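Local coordinates for formylmethanofuran--tetrahydromethanopterin formyltransferase (Methanosarcina barkeri, PDB 1M5S), which catalyses the reversible transfer of a formyl group from formylmethanofuran to tetrahydromethanopterin, an early step of methanogenesis from carbon dioxide, at residues A[52-58]-A[72-77]; A[102-106]-A[149-155]; A[222-226]-A[234-238]. All blocks are in the same frame, centred on the assembly; numbering follows the deposited sequence.

How the contacts relate
Contacts 1 and 2 are buried strand pairings that both lean on strand 12-26 and helix 81-95, with centres about 15 Å apart; contact 3 lies about 47 Å, centre to centre, from contact 2, on the other side of the chain's centre. Contact 1 is antiparallel and central, a hairpin whose polar face carries charged and amide groups. Contact 2 is parallel and joins segments far apart in sequence, its backbone ladder finished by a carboxylate and a bridging water. Contact 3 has no strand pairing: two loop segments, partly buried beside a second subunit, meet through one backbone bond, an arginine held by weak bonds and a little apolar packing.

Contact 1 (A[52-58]-A[72-77]); sequences AEAGIER and VYVQIC
The amide of Gln75 and the carboxylate of Glu57 meet across the two strands: NE2 of Gln75 donates to OE1 of Glu57 at 2.9 Å, with an N-H...O angle of 163°. The oxygen lies close to the amide plane of Gln75, but the N-H reaches it from above the carboxylate plane, and the two planes are turned 71° apart. Glu57 gets there with CG anti to its backbone N (chi1 177°) and the rest of its chain extended. Next along, Arg58 and Tyr73 run side by side, and CE2 of Tyr73 lies over one guanidinium face, 3.3 Å from NH2 of Arg58. On the face of Ile56 and Val74 the chemistry is apolar: CG2 of Ile56 presses on CG1 of Val72 at 3.5 Å, a tight carbon pair.

Backbone bonds set this register. Gly55 and Gln75 exchange a reciprocal pair, each 3.1 Å from N to O, and Glu53 and Cys77 form a second, less even, with the bond from Cys77 N to Glu53 O bent. Beyond Ile56 the register slips by one residue, so Glu57 N donates to Tyr73 O while Tyr73 N donates to Arg58 O at 3.0 Å.

Further out, Arg22 and the backbone N of Gly192 hold OE2 of Glu57, while Glu64 pairs with NH1 of Arg58. Helices 30-41 and 81-95 cover the apolar face. Such pairing, with its register shift, is that of an antiparallel beta hairpin carrying a beta bulge, here buried near the centre of the chain.

Contact 2 (A[102-106]-A[149-155]); sequences TAVFN and FLAEENI
Glu152 reaches across to Asn106 with its CG anti to the backbone N (chi1 -176°) and the chain beyond extended, which carries OE1 to within 2.8 Å of the backbone N of Asn106. That bond is nearly straight at the hydrogen, 166°, although the N-H reaches the oxygen from well above the carboxylate plane. The same OE1 sits at the edge of the Phe105 ring, near its plane, and has a salt bridge to Arg137, so a buried N-H and a cation share one oxygen. Phe149 has a similar first torsion, which swings its ring across to segment 102-106: the ring edge meets Thr102 O, 3.2 Å from CD1 of Phe149, and CG2 of Val104 reaches CZ of Phe149 at 3.7 Å.

Between these groups the strands are zipped by two backbone bonds of Val104, whose N donates to Leu150 O and whose O accepts from Glu152 N, both at 2.9 Å. A water takes over at the Thr102 end, donating to Thr102 O and accepting from Leu150 N. At the other end, the side chain of Asn106 lies against the backbone of Asn154 and Ile155, with OD1 of Asn106 3.3 Å from CA of Ile155; Gly156 N and Leu108 N both donate to that OD1.

Ile92 of helix 81-95 packs on Val104 and Ile155, while strand 12-26 adjoins segment 102-106. One residue bonding through both N and O to residues flanking its partner, with the axes only 9° apart, is the signature of a parallel beta bridge; here it joins strand 103-106 to the long strand 147-170 in a mixed sheet.

Contact 3 (A[222-226]-A[234-238]); sequences ERFCP and NTEIP
Across the contact the carbonyl O of Arg223 accepts the backbone N of Glu236 at 2.7 Å, the donor lying in the carbonyl plane, between loop segments whose end-to-end directions differ by 37°. An ST turn shapes the second segment: OG1 of Thr235 accepts a fairly straight bond from the backbone N of Ile237.

Arg223 crosses Asn234 at about a right angle, its chain bent at chi3 (87°), which turns NE back between two oxygens of that residue. The NE bonds to Asn234 O and to OD1, the latter 2.8 Å away, are both weak, because the N-H points squarely at neither. Glu236 comes over one guanidinium face with CG, while its OE2 forms a salt bridge with NH1 of Arg223 at 3.5 Å; the oxygen lies well out of the guanidinium plane, so this is attraction of charge without a directed N-H. With an alanine at Arg223, the carboxylate of Glu236 would probably lose this charged partner and both Asn234 oxygens their NE contact, leaving the loop at Asn234 more mobile.

The Glu236 chain also runs alongside Phe224: CB of Glu236 stands over the ring face, 4.0 Å from the centroid and 23° off the normal, a CH-pi contact. Beside it Ile237 packs with CD1 against CA of Phe224 at 3.6 Å and CG2 against the ring of Pro226. Phe224 also makes an edge-to-face contact with Phe167, and Met145 of the second subunit packs on Phe224 and Pro226.

A single water joins the two segments, donating to Glu222 O and Cys225 O and accepting from OG1 of Thr235 at 2.7 Å.

Contact 1 (A[52-58]-A[72-77])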
loop_
_atom_site.group_PDB
_atom_site.type_symbol
_atom_site.label_atom_id
_atom_site.label_comp_id
_atom_site.label_asym_id
_atom_site.label_seq_id
_atom_site.Cartn_x
_atom_site.Cartn_y
_atom_site.Cartn_z
ATOM N N ALA A 52 -7.113 22.104 12.032
ATOM C CA ALA A 52 -5.672 22.340 12.057
ATOM C C ALA A 52 -5.057 22.153 10.678
ATOM O O ALA A 52 -5.760 21.902 9.694
ATOM C CB ALA A 52 -4.997 21.402 13.058
ATOM N N GLU A 53 -3.753 22.399 10.603
ATOM C CA GLU A 53 -2.956 22.009 9.449
ATOM C C GLU A 53 -1.978 20.945 9.913
ATOM O O GLU A 53 -1.151 21.197 10.787
ATOM C CB GLU A 53 -2.185 23.209 8.897
ATOM C CG GLU A 53 -2.834 23.869 7.698
ATOM C CD GLU A 53 -2.229 25.233 7.375
ATOM O OE1 GLU A 53 -0.989 25.378 7.455
ATOM O OE2 GLU A 53 -3.002 26.162 7.053
ATOM N N ALA A 54 -2.067 19.756 9.331
ATOM C CA ALA A 54 -1.301 18.629 9.835
ATOM C C ALA A 54 -0.855 17.693 8.718
ATOM O O ALA A 54 -1.417 17.684 7.621
ATOM C CB ALA A 54 -2.128 17.869 10.868
ATOM N N GLY A 55 0.165 16.899 9.008
ATOM C CA GLY A 55 0.618 15.928 8.036
ATOM C C GLY A 55 1.819 15.146 8.514
ATOM O O GLY A 55 2.416 15.437 9.560
ATOM N N ILE A 56 2.187 14.151 7.719
ATOM C CA ILE A 56 3.330 13.320 8.031
ATOM C C ILE A 56 4.596 14.008 7.532
ATOM O O ILE A 56 4.654 14.490 6.407
ATOM C CB ILE A 56 3.167 11.927 7.391
ATOM C CG1 ILE A 56 2.060 11.161 8.119
ATOM C CG2 ILE A 56 4.492 11.153 7.437
ATOM C CD1 ILE A 56 1.502 10.027 7.327
ATOM N N GLU A 57 5.573 14.125 8.423
ATOM C CA GLU A 57 6.838 14.786 8.124
ATOM C C GLU A 57 7.775 13.784 7.459
ATOM O O GLU A 57 8.352 14.047 6.402
ATOM C CB GLU A 57 7.449 15.321 9.430
ATOM C CG GLU A 57 8.810 15.981 9.280
ATOM C CD GLU A 57 9.465 16.284 10.600
ATOM O OE1 GLU A 57 8.778 16.809 11.496
ATOM O OE2 GLU A 57 10.666 15.979 10.748
ATOM N N ARG A 58 7.923 12.636 8.100
ATOM C CA ARG A 58 8.774 11.546 7.609
ATOM C C ARG A 58 8.689 10.341 8.545
ATOM O O ARG A 58 8.292 10.467 9.714
ATOM C CB ARG A 58 10.231 12.010 7.541
ATOM C CG ARG A 58 10.829 12.308 8.918
ATOM C CD ARG A 58 12.275 11.826 9.061
ATOM N NE ARG A 58 12.922 12.299 10.294
ATOM C CZ ARG A 58 13.646 11.517 11.107
ATOM N NH1 ARG A 58 13.827 10.218 10.835
ATOM N NH2 ARG A 58 14.237 11.947 12.231
ATOM N N VAL A 72 6.421 7.330 13.068
ATOM C CA VAL A 72 6.132 8.393 12.103
ATOM C C VAL A 72 6.122 9.727 12.856
ATOM O O VAL A 72 5.442 9.861 13.877
ATOM C CB VAL A 72 4.742 8.216 11.426
ATOM C CG1 VAL A 72 4.532 9.295 10.381
ATOM C CG2 VAL A 72 4.624 6.843 10.787
ATOM N N TYR A 73 6.923 10.679 12.382
ATOM C CA TYR A 73 6.855 12.059 12.860
ATOM C C TYR A 73 5.726 12.795 12.162
ATOM O O TYR A 73 5.594 12.728 10.937
ATOM C CB TYR A 73 8.166 12.798 12.588
ATOM C CG TYR A 73 9.325 12.327 13.429
ATOM C CD1 TYR A 73 9.493 12.779 14.736
ATOM C CD2 TYR A 73 10.280 11.460 12.902
ATOM C CE1 TYR A 73 10.592 12.386 15.490
ATOM C CE2 TYR A 73 11.376 11.054 13.649
ATOM C CZ TYR A 73 11.530 11.522 14.940
ATOM O OH TYR A 73 12.641 11.143 15.662
ATOM N N VAL A 74 4.856 13.412 12.953
ATOM C CA VAL A 74 3.821 14.279 12.409
ATOM C C VAL A 74 3.995 15.703 12.943
ATOM O O VAL A 74 4.754 15.932 13.889
ATOM C CB VAL A 74 2.394 13.759 12.742
ATOM C CG1 VAL A 74 2.151 12.417 12.048
ATOM C CG2 VAL A 74 2.206 13.627 14.245
ATOM N N GLN A 75 3.480 16.659 12.181
ATOM C CA GLN A 75 3.427 18.042 12.615
ATOM C C GLN A 75 1.972 18.454 12.619
ATOM O O GLN A 75 1.218 18.082 11.723
ATOM C CB GLN A 75 4.225 18.942 11.667
ATOM C CG GLN A 75 5.729 18.779 11.774
ATOM C CD GLN A 75 6.494 19.703 10.840
ATOM O OE1 GLN A 75 5.945 20.673 10.318
ATOM N NE2 GLN A 75 7.778 19.417 10.651
ATOM N N ILE A 76 1.539 19.013 13.741
ATOM C CA ILE A 76 0.211 19.588 13.832
ATOM C C ILE A 76 0.398 21.084 14.053
ATOM O O ILE A 76 1.260 21.497 14.827
ATOM C CB ILE A 76 -0.590 18.956 14.987
ATOM C CG1 ILE A 76 -0.797 17.458 14.711
ATOM C CG2 ILE A 76 -1.939 19.643 15.133
ATOM C CD1 ILE A 76 -1.125 16.618 15.946
ATOM N N CYS A 77 -0.258 21.868 13.203
ATOM C CA CYS A 77 0.018 23.296 13.070
ATOM C C CYS A 77 -1.253 24.092 13.318
ATOM O O CYS A 77 -2.348 23.692 12.899
ATOM C CB CYS A 77 0.526 23.621 11.659
ATOM S SG CYS A 77 1.935 22.642 11.073
#

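Contact 2 (A[102-106]-A[149-155])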
loop_
_atom_site.group_PDB
_atom_site.type_symbol
_atom_site.label_atom_id
_atom_site.label_comp_id
_atom_site.label_asym_id
_atom_site.label_seq_id
_atom_site.Cartn_x
_atom_site.Cartn_y
_atom_site.Cartn_z
ATOM N N THR A 102 0.145 1.878 19.413
ATOM C CA THR A 102 0.853 3.149 19.363
ATOM C C THR A 102 1.486 3.565 20.685
ATOM O O THR A 102 1.020 3.188 21.761
ATOM C CB THR A 102 -0.077 4.269 18.912
ATOM O OG1 THR A 102 -1.261 4.254 19.715
ATOM C CG2 THR A 102 -0.451 4.085 17.455
ATOM N N ALA A 103 2.609 4.269 20.585
ATOM C CA ALA A 103 3.156 5.049 21.697
ATOM C C ALA A 103 3.446 6.446 21.159
ATOM O O ALA A 103 3.643 6.620 19.957
ATOM C CB ALA A 103 4.438 4.408 22.223
ATOM N N VAL A 104 3.332 7.448 22.025
ATOM C CA VAL A 104 3.540 8.842 21.643
ATOM C C VAL A 104 4.745 9.409 22.381
ATOM O O VAL A 104 4.841 9.294 23.602
ATOM C CB VAL A 104 2.306 9.709 21.980
ATOM C CG1 VAL A 104 2.625 11.180 21.793
ATOM C CG2 VAL A 104 1.148 9.320 21.100
ATOM N N PHE A 105 5.677 9.980 21.627
ATOM C CA PHE A 105 6.841 10.649 22.195
ATOM C C PHE A 105 6.930 12.086 21.700
ATOM O O PHE A 105 6.255 12.472 20.742
ATOM C CB PHE A 105 8.119 9.895 21.830
ATOM C CG PHE A 105 8.141 8.476 22.325
ATOM C CD1 PHE A 105 8.535 8.185 23.624
ATOM C CD2 PHE A 105 7.729 7.433 21.503
ATOM C CE1 PHE A 105 8.517 6.877 24.098
ATOM C CE2 PHE A 105 7.712 6.128 21.971
ATOM C CZ PHE A 105 8.105 5.852 23.271
ATOM N N ASN A 106 7.781 12.868 22.354
ATOM C CA ASN A 106 7.915 14.291 22.061
ATOM C C ASN A 106 8.833 14.506 20.858
ATOM O O ASN A 106 10.010 14.138 20.895
ATOM C CB ASN A 106 8.487 15.010 23.288
ATOM C CG ASN A 106 8.374 16.517 23.194
ATOM O OD1 ASN A 106 8.030 17.073 22.145
ATOM N ND2 ASN A 106 8.631 17.186 24.307
ATOM N N PHE A 149 -0.842 1.920 26.907
ATOM C CA PHE A 149 -0.506 3.020 26.009
ATOM C C PHE A 149 0.547 3.915 26.672
ATOM O O PHE A 149 0.392 4.322 27.820
ATOM C CB PHE A 149 -1.762 3.829 25.670
ATOM C CG PHE A 149 -1.492 5.081 24.875
ATOM C CD1 PHE A 149 -0.919 5.011 23.609
ATOM C CD2 PHE A 149 -1.827 6.334 25.390
ATOM C CE1 PHE A 149 -0.685 6.164 22.864
ATOM C CE2 PHE A 149 -1.598 7.500 24.652
ATOM C CZ PHE A 149 -1.024 7.412 23.385
ATOM N N LEU A 150 1.656 4.139 25.976
ATOM C CA LEU A 150 2.734 4.972 26.491
ATOM C C LEU A 150 2.703 6.358 25.845
ATOM O O LEU A 150 2.554 6.479 24.631
ATOM C CB LEU A 150 4.086 4.299 26.240
ATOM C CG LEU A 150 4.598 3.288 27.281
ATOM C CD1 LEU A 150 3.467 2.473 27.864
ATOM C CD2 LEU A 150 5.621 2.381 26.632
ATOM N N ALA A 151 2.750 7.397 26.676
ATOM C CA ALA A 151 2.744 8.778 26.192
ATOM C C ALA A 151 3.720 9.637 26.996
ATOM O O ALA A 151 3.547 9.824 28.200
ATOM C CB ALA A 151 1.326 9.367 26.279
ATOM N N GLU A 152 4.737 10.171 26.326
ATOM C CA GLU A 152 5.665 11.106 26.963
ATOM C C GLU A 152 4.904 12.288 27.570
ATOM O O GLU A 152 3.826 12.659 27.090
ATOM C CB GLU A 152 6.683 11.616 25.943
ATOM C CG GLU A 152 7.754 12.526 26.529
ATOM C CD GLU A 152 9.007 12.592 25.673
ATOM O OE1 GLU A 152 9.074 11.881 24.648
ATOM O OE2 GLU A 152 9.935 13.347 26.032
ATOM N N GLU A 153 5.448 12.857 28.643
ATOM C CA GLU A 153 4.743 13.898 29.379
ATOM C C GLU A 153 4.352 15.079 28.491
ATOM O O GLU A 153 3.197 15.515 28.486
ATOM C CB GLU A 153 5.601 14.395 30.539
ATOM C CG GLU A 153 4.952 15.536 31.314
ATOM C CD GLU A 153 5.797 16.008 32.473
ATOM O OE1 GLU A 153 7.012 16.238 32.277
ATOM O OE2 GLU A 153 5.236 16.138 33.582
ATOM N N ASN A 154 5.311 15.538 27.695
ATOM C CA ASN A 154 5.168 16.776 26.940
ATOM C C ASN A 154 5.275 16.561 25.435
ATOM O O ASN A 154 5.958 15.649 24.971
ATOM C CB ASN A 154 6.246 17.781 27.367
ATOM C CG ASN A 154 5.926 18.464 28.684
ATOM O OD1 ASN A 154 4.766 18.768 28.982
ATOM N ND2 ASN A 154 6.962 18.738 29.466
ATOM N N ILE A 155 4.638 17.451 24.685
ATOM C CA ILE A 155 4.929 17.617 23.266
ATOM C C ILE A 155 5.341 19.069 22.977
ATOM O O ILE A 155 4.588 20.011 23.246
ATOM C CB ILE A 155 3.708 17.231 22.405
ATOM C CG1 ILE A 155 3.546 15.714 22.398
ATOM C CG2 ILE A 155 3.875 17.739 20.976
ATOM C CD1 ILE A 155 2.125 15.279 22.443
HETATM O O HOH W 1 2.134 2.193 24.087
#

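Contact 3 (A[222-226]-A[234-238])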
loop_
_atom_site.group_PDB
_atom_site.type_symbol
_atom_site.label_atom_id
_atom_site.label_comp_id
_atom_site.label_asym_id
_atom_site.label_seq_id
_atom_site.Cartn_x
_atom_site.Cartn_y
_atom_site.Cartn_z
ATOM N N GLU A 222 -9.051 32.326 -10.915
ATOM C CA GLU A 222 -9.418 31.983 -12.290
ATOM C C GLU A 222 -8.255 32.118 -13.278
ATOM O O GLU A 222 -8.331 31.617 -14.400
ATOM C CB GLU A 222 -10.602 32.849 -12.753
ATOM C CG GLU A 222 -10.293 34.346 -12.895
ATOM C CD GLU A 222 -10.204 35.075 -11.561
ATOM O OE1 GLU A 222 -10.803 34.596 -10.574
ATOM O OE2 GLU A 222 -9.537 36.133 -11.501
ATOM N N ARG A 223 -7.176 32.770 -12.847
ATOM C CA ARG A 223 -6.006 32.985 -13.697
ATOM C C ARG A 223 -5.159 31.730 -13.841
ATOM O O ARG A 223 -4.259 31.686 -14.679
ATOM C CB ARG A 223 -5.127 34.109 -13.142
ATOM C CG ARG A 223 -5.818 35.457 -13.012
ATOM C CD ARG A 223 -4.847 36.517 -12.506
ATOM N NE ARG A 223 -4.105 37.146 -13.599
ATOM C CZ ARG A 223 -2.793 37.373 -13.596
ATOM N NH1 ARG A 223 -2.224 37.971 -14.635
ATOM N NH2 ARG A 223 -2.045 36.984 -12.568
ATOM N N PHE A 224 -5.381 30.754 -12.960
ATOM C CA PHE A 224 -4.658 29.483 -13.013
ATOM C C PHE A 224 -5.594 28.302 -13.231
ATOM O O PHE A 224 -5.239 27.166 -12.930
ATOM C CB PHE A 224 -3.860 29.262 -11.726
ATOM C CG PHE A 224 -2.719 30.215 -11.546
ATOM C CD1 PHE A 224 -2.875 31.369 -10.787
ATOM C CD2 PHE A 224 -1.470 29.928 -12.077
ATOM C CE1 PHE A 224 -1.802 32.219 -10.555
ATOM C CE2 PHE A 224 -0.389 30.769 -11.851
ATOM C CZ PHE A 224 -0.556 31.917 -11.088
ATOM N N CYS A 225 -6.785 28.582 -13.750
ATOM C CA CYS A 225 -7.753 27.543 -14.087
ATOM C C CYS A 225 -7.731 27.229 -15.586
ATOM O O CYS A 225 -8.281 27.983 -16.391
ATOM C CB CYS A 225 -9.163 27.979 -13.672
ATOM S SG CYS A 225 -9.363 28.247 -11.902
ATOM N N PRO A 226 -7.122 26.091 -15.973
ATOM C CA PRO A 226 -6.901 25.756 -17.384
ATOM C C PRO A 226 -8.183 25.545 -18.188
ATOM O O PRO A 226 -8.249 25.918 -19.359
ATOM C CB PRO A 226 -6.049 24.482 -17.318
ATOM C CG PRO A 226 -5.373 24.568 -16.005
ATOM C CD PRO A 226 -6.420 25.141 -15.094
ATOM N N ASN A 234 -6.601 37.430 -18.619
ATOM C CA ASN A 234 -5.371 37.675 -17.855
ATOM C C ASN A 234 -4.896 36.348 -17.270
ATOM O O ASN A 234 -4.311 36.304 -16.180
ATOM C CB ASN A 234 -5.618 38.710 -16.757
ATOM C CG ASN A 234 -6.675 38.272 -15.748
ATOM O OD1 ASN A 234 -6.456 38.386 -14.545
ATOM N ND2 ASN A 234 -7.821 37.779 -16.172
ATOM N N THR A 235 -5.120 35.290 -18.047
ATOM C CA THR A 235 -4.792 33.929 -17.659
ATOM C C THR A 235 -3.283 33.724 -17.599
ATOM O O THR A 235 -2.528 34.326 -18.364
ATOM C CB THR A 235 -5.424 32.908 -18.639
ATOM O OG1 THR A 235 -5.116 31.572 -18.217
ATOM C CG2 THR A 235 -4.932 33.139 -20.067
ATOM N N GLU A 236 -2.851 32.971 -16.593
ATOM C CA GLU A 236 -1.452 32.604 -16.428
ATOM C C GLU A 236 -1.145 31.254 -17.068
ATOM O O GLU A 236 -0.021 30.763 -16.968
ATOM C CB GLU A 236 -1.115 32.540 -14.942
ATOM C CG GLU A 236 -1.016 33.893 -14.269
ATOM C CD GLU A 236 0.320 34.557 -14.521
ATOM O OE1 GLU A 236 1.360 33.956 -14.172
ATOM O OE2 GLU A 236 0.335 35.655 -15.115
ATOM N N ILE A 237 -2.156 30.659 -17.699
ATOM C CA ILE A 237 -2.081 29.306 -18.257
ATOM C C ILE A 237 -1.789 29.380 -19.755
ATOM O O ILE A 237 -2.618 29.873 -20.523
ATOM C CB ILE A 237 -3.431 28.531 -18.041
ATOM C CG1 ILE A 237 -3.799 28.505 -16.556
ATOM C CG2 ILE A 237 -3.330 27.108 -18.568
ATOM C CD1 ILE A 237 -2.672 28.060 -15.645
ATOM N N PRO A 238 -0.611 28.884 -20.188
ATOM C CA PRO A 238 -0.254 28.771 -21.609
ATOM C C PRO A 238 -1.195 27.844 -22.353
ATOM O O PRO A 238 -1.894 27.033 -21.739
ATOM C CB PRO A 238 1.161 28.207 -21.580
ATOM C CG PRO A 238 1.681 28.578 -20.252
ATOM C CD PRO A 238 0.512 28.486 -19.326
HETATM O O HOH W 2 -7.250 30.751 -16.715
#